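Local coordinates for protein alanine racemase (Acinetobacter baumannii, PDB 4QHR) that belongs to the alanine racemase family of pyridoxal-phosphate-dependent enzymes, pairing an N-terminal TIM-barrel domain with a C-terminal beta domain, at residues A[25-30]-A[206-211]; A[45-50]-A[69-74]. All coordinates share one frame; numbering follows the deposited sequence.

Contact 1: residues A[25-30]-A[206-211]; sequences ANSKIV and DYVRPG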
loop_
_atom_site.group_PDB
_atom_site.type_symbol
_atom_site.label_atom_id
_atom_site.label_comp_id
_atom_site.label_asym_id
_atom_site.label_seq_id
_atom_site.Cartn_x
_atom_site.Cartn_y
_atom_site.Cartn_z
ATOM N N ALA A 25 11.953 -7.053 32.111
ATOM C CA ALA A 25 11.443 -8.148 32.928
ATOM C C ALA A 25 10.395 -7.787 33.958
ATOM O O ALA A 25 9.582 -8.655 34.364
ATOM C CB ALA A 25 12.619 -8.862 33.597
ATOM N N ASN A 26 10.414 -6.545 34.441
ATOM C CA ASN A 26 9.515 -6.158 35.479
ATOM C C ASN A 26 8.446 -5.160 35.018
ATOM O O ASN A 26 7.942 -4.422 35.814
ATOM C CB ASN A 26 10.333 -5.635 36.644
ATOM C CG ASN A 26 11.217 -6.721 37.271
ATOM O OD1 ASN A 26 12.342 -6.447 37.625
ATOM N ND2 ASN A 26 10.749 -7.933 37.368
ATOM N N SER A 27 8.086 -5.174 33.742
ATOM C CA SER A 27 7.087 -4.227 33.193
ATOM C C SER A 27 5.961 -5.005 32.543
ATOM O O SER A 27 6.197 -6.084 31.962
ATOM C CB SER A 27 7.713 -3.415 32.114
ATOM O OG SER A 27 8.638 -2.492 32.634
ATOM N N LYS A 28 4.775 -4.445 32.603
ATOM C CA LYS A 28 3.650 -4.962 31.839
ATOM C C LYS A 28 3.858 -4.582 30.386
ATOM O O LYS A 28 4.528 -3.598 30.117
ATOM C CB LYS A 28 2.351 -4.386 32.376
ATOM C CG LYS A 28 1.951 -5.041 33.688
ATOM C CD LYS A 28 0.877 -4.247 34.400
ATOM C CE LYS A 28 0.409 -4.984 35.583
ATOM N NZ LYS A 28 -0.637 -4.180 36.252
ATOM N N ILE A 29 3.367 -5.407 29.465
ATOM C CA ILE A 29 3.570 -5.121 28.050
ATOM C C ILE A 29 2.269 -4.705 27.359
ATOM O O ILE A 29 1.286 -5.464 27.369
ATOM C CB ILE A 29 4.210 -6.332 27.361
ATOM C CG1 ILE A 29 5.534 -6.688 28.057
ATOM C CG2 ILE A 29 4.360 -6.122 25.861
ATOM C CD1 ILE A 29 6.003 -8.055 27.670
ATOM N N VAL A 30 2.313 -3.522 26.752
ATOM C CA VAL A 30 1.292 -3.025 25.841
ATOM C C VAL A 30 1.759 -3.359 24.410
ATOM O O VAL A 30 2.561 -2.662 23.838
ATOM C CB VAL A 30 1.051 -1.532 25.992
ATOM C CG1 VAL A 30 -0.177 -1.113 25.188
ATOM C CG2 VAL A 30 0.816 -1.165 27.419
ATOM N N ASP A 206 6.467 1.007 34.553
ATOM C CA ASP A 206 5.365 0.050 34.747
ATOM C C ASP A 206 4.858 -0.622 33.459
ATOM O O ASP A 206 4.412 -1.768 33.490
ATOM C CB ASP A 206 4.241 0.780 35.446
ATOM C CG ASP A 206 4.729 1.456 36.723
ATOM O OD1 ASP A 206 4.903 0.727 37.729
ATOM O OD2 ASP A 206 5.024 2.649 36.705
ATOM N N TYR A 207 4.904 0.093 32.348
ATOM C CA TYR A 207 4.441 -0.394 31.055
ATOM C C TYR A 207 5.423 -0.019 29.945
ATOM O O TYR A 207 5.760 1.124 29.786
ATOM C CB TYR A 207 3.097 0.237 30.695
ATOM C CG TYR A 207 1.944 -0.165 31.568
ATOM C CD1 TYR A 207 1.654 0.553 32.734
ATOM C CD2 TYR A 207 1.152 -1.235 31.248
ATOM C CE1 TYR A 207 0.595 0.188 33.560
ATOM C CE2 TYR A 207 0.083 -1.599 32.061
ATOM C CZ TYR A 207 -0.169 -0.887 33.219
ATOM O OH TYR A 207 -1.227 -1.219 34.019
ATOM N N VAL A 208 5.841 -1.014 29.164
ATOM C CA VAL A 208 6.549 -0.795 27.912
ATOM C C VAL A 208 5.542 -1.042 26.754
ATOM O O VAL A 208 4.538 -1.794 26.908
ATOM C CB VAL A 208 7.804 -1.697 27.829
ATOM C CG1 VAL A 208 8.771 -1.328 28.946
ATOM C CG2 VAL A 208 7.474 -3.179 27.822
ATOM N N ARG A 209 5.837 -0.442 25.616
ATOM C CA ARG A 209 4.968 -0.443 24.449
ATOM C C ARG A 209 5.711 -0.866 23.188
ATOM O O ARG A 209 5.899 -0.067 22.318
ATOM C CB ARG A 209 4.364 0.925 24.238
ATOM C CG ARG A 209 3.716 1.503 25.500
ATOM C CD ARG A 209 2.888 2.742 25.227
ATOM N NE ARG A 209 3.616 3.813 24.510
ATOM C CZ ARG A 209 4.293 4.818 25.056
ATOM N NH1 ARG A 209 4.432 4.919 26.379
ATOM N NH2 ARG A 209 4.887 5.717 24.257
ATOM N N PRO A 210 6.123 -2.125 23.104
ATOM C CA PRO A 210 6.718 -2.561 21.881
ATOM C C PRO A 210 5.764 -2.602 20.685
ATOM O O PRO A 210 4.653 -3.128 20.792
ATOM C CB PRO A 210 7.097 -3.994 22.162
ATOM C CG PRO A 210 6.023 -4.437 23.138
ATOM C CD PRO A 210 5.876 -3.246 24.025
ATOM N N GLY A 211 6.231 -2.105 19.560
ATOM C CA GLY A 211 5.573 -2.353 18.271
ATOM C C GLY A 211 6.395 -3.143 17.262
ATOM O O GLY A 211 6.290 -4.383 17.175
#
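K28 and V30 of segment 25-30 hold segment 206-211 through three backbone hydrogen bonds in parallel register. K28 uses both its polar backbone atoms here: its N donates to D206 O (2.8 Å), and its O accepts from V208 N (3.1 Å). V208 O in turn accepts from V30 N at 2.8 Å, the straightest of the three (168°). Weaker CA-H...O contacts back these up, from Y207 CA to K28 O and from R209 CA to V30 O. The intervening I29 turns its backbone to the other neighbour, where A54 and D53 OD2 serve it. K28 (chi1 -75°) and Y207 (chi1 -67°) both stand beside their own backbone N and therefore run the same way; the extended lysine approaches the ring obliquely, CD lying 3.6 Å from Y207 CE2. On the other sheet face I29 CG2 meets P210 CG at 3.6 Å, beneath helix 10-23. Polar side-chain ends find partners outside the two segments: S27 OG with F205 O, next to D206; D206 OD2 with A189 N; R209 with M158 O, S190 OG and N1 of the cofactor-modified lysine (LLP) at position 34. Parallel pairing of the first strand, 28-32, with the last, 207-208, is the closure of a TIM barrel.

Contact 2: residues A[45-50]-A[69-74]; sequences CLAALN and LGFEQP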
loop_
_atom_site.group_PDB
_atom_site.type_symbol
_atom_site.label_atom_id
_atom_site.label_comp_id
_atom_site.label_asym_id
_atom_site.label_seq_id
_atom_site.Cartn_x
_atom_site.Cartn_y
_atom_site.Cartn_z
ATOM N N CYS A 45 -2.685 -12.380 14.562
ATOM C CA CYS A 45 -1.626 -11.950 15.487
ATOM C C CYS A 45 -1.994 -11.883 16.990
ATOM O O CYS A 45 -1.137 -12.089 17.882
ATOM C CB CYS A 45 -1.109 -10.563 15.141
ATOM S SG CYS A 45 -0.184 -10.478 13.603
ATOM N N LEU A 46 -3.260 -11.600 17.253
ATOM C CA LEU A 46 -3.702 -11.403 18.642
ATOM C C LEU A 46 -3.499 -12.693 19.452
ATOM O O LEU A 46 -2.994 -12.634 20.580
ATOM C CB LEU A 46 -5.148 -10.954 18.718
ATOM C CG LEU A 46 -5.512 -9.611 18.090
ATOM C CD1 LEU A 46 -7.014 -9.335 18.187
ATOM C CD2 LEU A 46 -4.732 -8.481 18.741
ATOM N N ALA A 47 -3.877 -13.850 18.889
ATOM C CA ALA A 47 -3.714 -15.130 19.621
ATOM C C ALA A 47 -2.258 -15.349 19.930
ATOM O O ALA A 47 -1.905 -15.658 21.054
ATOM C CB ALA A 47 -4.283 -16.303 18.828
ATOM N N ALA A 48 -1.390 -15.152 18.935
ATOM C CA ALA A 48 0.067 -15.312 19.164
ATOM C C ALA A 48 0.607 -14.351 20.212
ATOM O O ALA A 48 1.637 -14.632 20.846
ATOM C CB ALA A 48 0.842 -15.120 17.890
ATOM N N LEU A 49 -0.037 -13.210 20.344
ATOM C CA LEU A 49 0.388 -12.174 21.304
ATOM C C LEU A 49 -0.509 -12.154 22.598
ATOM O O LEU A 49 -0.483 -11.196 23.365
ATOM C CB LEU A 49 0.373 -10.799 20.622
ATOM C CG LEU A 49 1.299 -10.620 19.413
ATOM C CD1 LEU A 49 0.995 -9.301 18.711
ATOM C CD2 LEU A 49 2.753 -10.658 19.876
ATOM N N ASN A 50 -1.253 -13.224 22.839
ATOM C CA ASN A 50 -2.188 -13.246 23.961
ATOM C C ASN A 50 -1.590 -13.106 25.349
ATOM O O ASN A 50 -2.299 -12.742 26.286
ATOM C CB ASN A 50 -3.142 -14.446 23.885
ATOM C CG ASN A 50 -2.477 -15.745 24.136
ATOM O OD1 ASN A 50 -1.462 -15.833 24.807
ATOM N ND2 ASN A 50 -3.038 -16.794 23.579
ATOM N N LEU A 69 -13.362 -9.935 17.816
ATOM C CA LEU A 69 -12.629 -11.187 17.605
ATOM C C LEU A 69 -12.562 -12.076 18.832
ATOM O O LEU A 69 -11.961 -13.170 18.779
ATOM C CB LEU A 69 -11.207 -10.910 17.024
ATOM C CG LEU A 69 -11.174 -10.384 15.595
ATOM C CD1 LEU A 69 -9.791 -9.847 15.191
ATOM C CD2 LEU A 69 -11.549 -11.512 14.642
ATOM N N GLY A 70 -13.175 -11.628 19.942
ATOM C CA GLY A 70 -13.237 -12.402 21.172
ATOM C C GLY A 70 -12.219 -12.133 22.228
ATOM O O GLY A 70 -12.227 -12.765 23.271
ATOM N N PHE A 71 -11.333 -11.150 21.992
ATOM C CA PHE A 71 -10.241 -10.924 22.914
ATOM C C PHE A 71 -10.704 -9.976 23.988
ATOM O O PHE A 71 -11.388 -8.936 23.670
ATOM C CB PHE A 71 -9.009 -10.408 22.135
ATOM C CG PHE A 71 -8.420 -11.451 21.256
ATOM C CD1 PHE A 71 -8.920 -11.672 20.031
ATOM C CD2 PHE A 71 -7.413 -12.264 21.718
ATOM C CE1 PHE A 71 -8.419 -12.708 19.242
ATOM C CE2 PHE A 71 -6.889 -13.275 20.932
ATOM C CZ PHE A 71 -7.379 -13.490 19.704
ATOM N N GLU A 72 -10.360 -10.320 25.234
ATOM C CA GLU A 72 -10.805 -9.614 26.439
ATOM C C GLU A 72 -9.697 -8.823 27.108
ATOM O O GLU A 72 -9.947 -8.157 28.089
ATOM C CB GLU A 72 -11.489 -10.577 27.410
ATOM C CG GLU A 72 -12.717 -11.246 26.757
ATOM C CD GLU A 72 -13.435 -12.245 27.672
ATOM O OE1 GLU A 72 -12.779 -13.038 28.402
ATOM O OE2 GLU A 72 -14.683 -12.234 27.670
ATOM N N GLN A 73 -8.485 -8.816 26.553
ATOM C CA GLN A 73 -7.400 -8.034 27.129
ATOM C C GLN A 73 -7.702 -6.533 27.258
ATOM O O GLN A 73 -8.430 -5.956 26.459
ATOM C CB GLN A 73 -6.088 -8.177 26.303
ATOM C CG GLN A 73 -5.392 -9.526 26.422
ATOM C CD GLN A 73 -5.958 -10.602 25.522
ATOM O OE1 GLN A 73 -7.025 -10.468 24.908
ATOM N NE2 GLN A 73 -5.260 -11.703 25.455
ATOM N N PRO A 74 -7.120 -5.887 28.268
ATOM C CA PRO A 74 -7.130 -4.442 28.284
ATOM C C PRO A 74 -6.627 -3.875 26.925
ATOM O O PRO A 74 -5.741 -4.458 26.317
ATOM C CB PRO A 74 -6.158 -4.091 29.405
ATOM C CG PRO A 74 -6.235 -5.270 30.367
ATOM C CD PRO A 74 -6.447 -6.456 29.451
#
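L46 lies across the F71 ring and is the bump of this contact. Its CB sits over one face, 3.6 Å from the ring centroid and 15° off the normal, a CH-pi contact displaced toward the rim. With CG anti to the carbonyl carbon (chi1 -63°) and CD1 extended beyond it, CD1 reaches F71 CD1 at 3.5 Å, so that CB and CD1 together follow the aromatic surface. CD1 also reaches on to L69 CD1 at 4.1 Å; the ring and L69 form the surface that receives L46. L69 CB and Q73 OE1 frame the ring in plane at its edge, while its distal end, CZ, reaches the backbone at A47 N (3.6 Å). Farther along, Q73 folds back at chi2 (82°) and brings its amide to N50: NE2 donates to N50 O at 3.2 Å, in the carbonyl plane and on a lone pair. I66 of helix 60-68 touches both L46 and F71, and F55 of strand 54-57 touches L46 and Q73. The type I turn 47-50 and the Schellman motif at G70 mark two successive alpha-to-beta loops, side by side on the outside of the TIM barrel and leading into the N-terminal ends of strands 54-57 and 75-77.

In the fold
Both contacts belong to the TIM-barrel domain, and contact 2 is nested along the chain within the loop that contact 1 closes. Their centres lie 16 Å apart and their nearest atoms about 7 Å, without touching. Strand 54-57 lies between them, pairing with I29 through A54 and carrying F55, which packs on L46 and Q73. Helix 10-23 is a second bridge: its L17 touches I29 and L49. Both strands of contact 1 lead to LLP, 28-32 along the chain to position 34, and 206-211 through G211 N, which bonds to OP3, a phosphate oxygen. As in TIM barrels generally, the cofactor sits at the C-terminal ends of the strands, whereas the loops of contact 2 feed N-terminal ends.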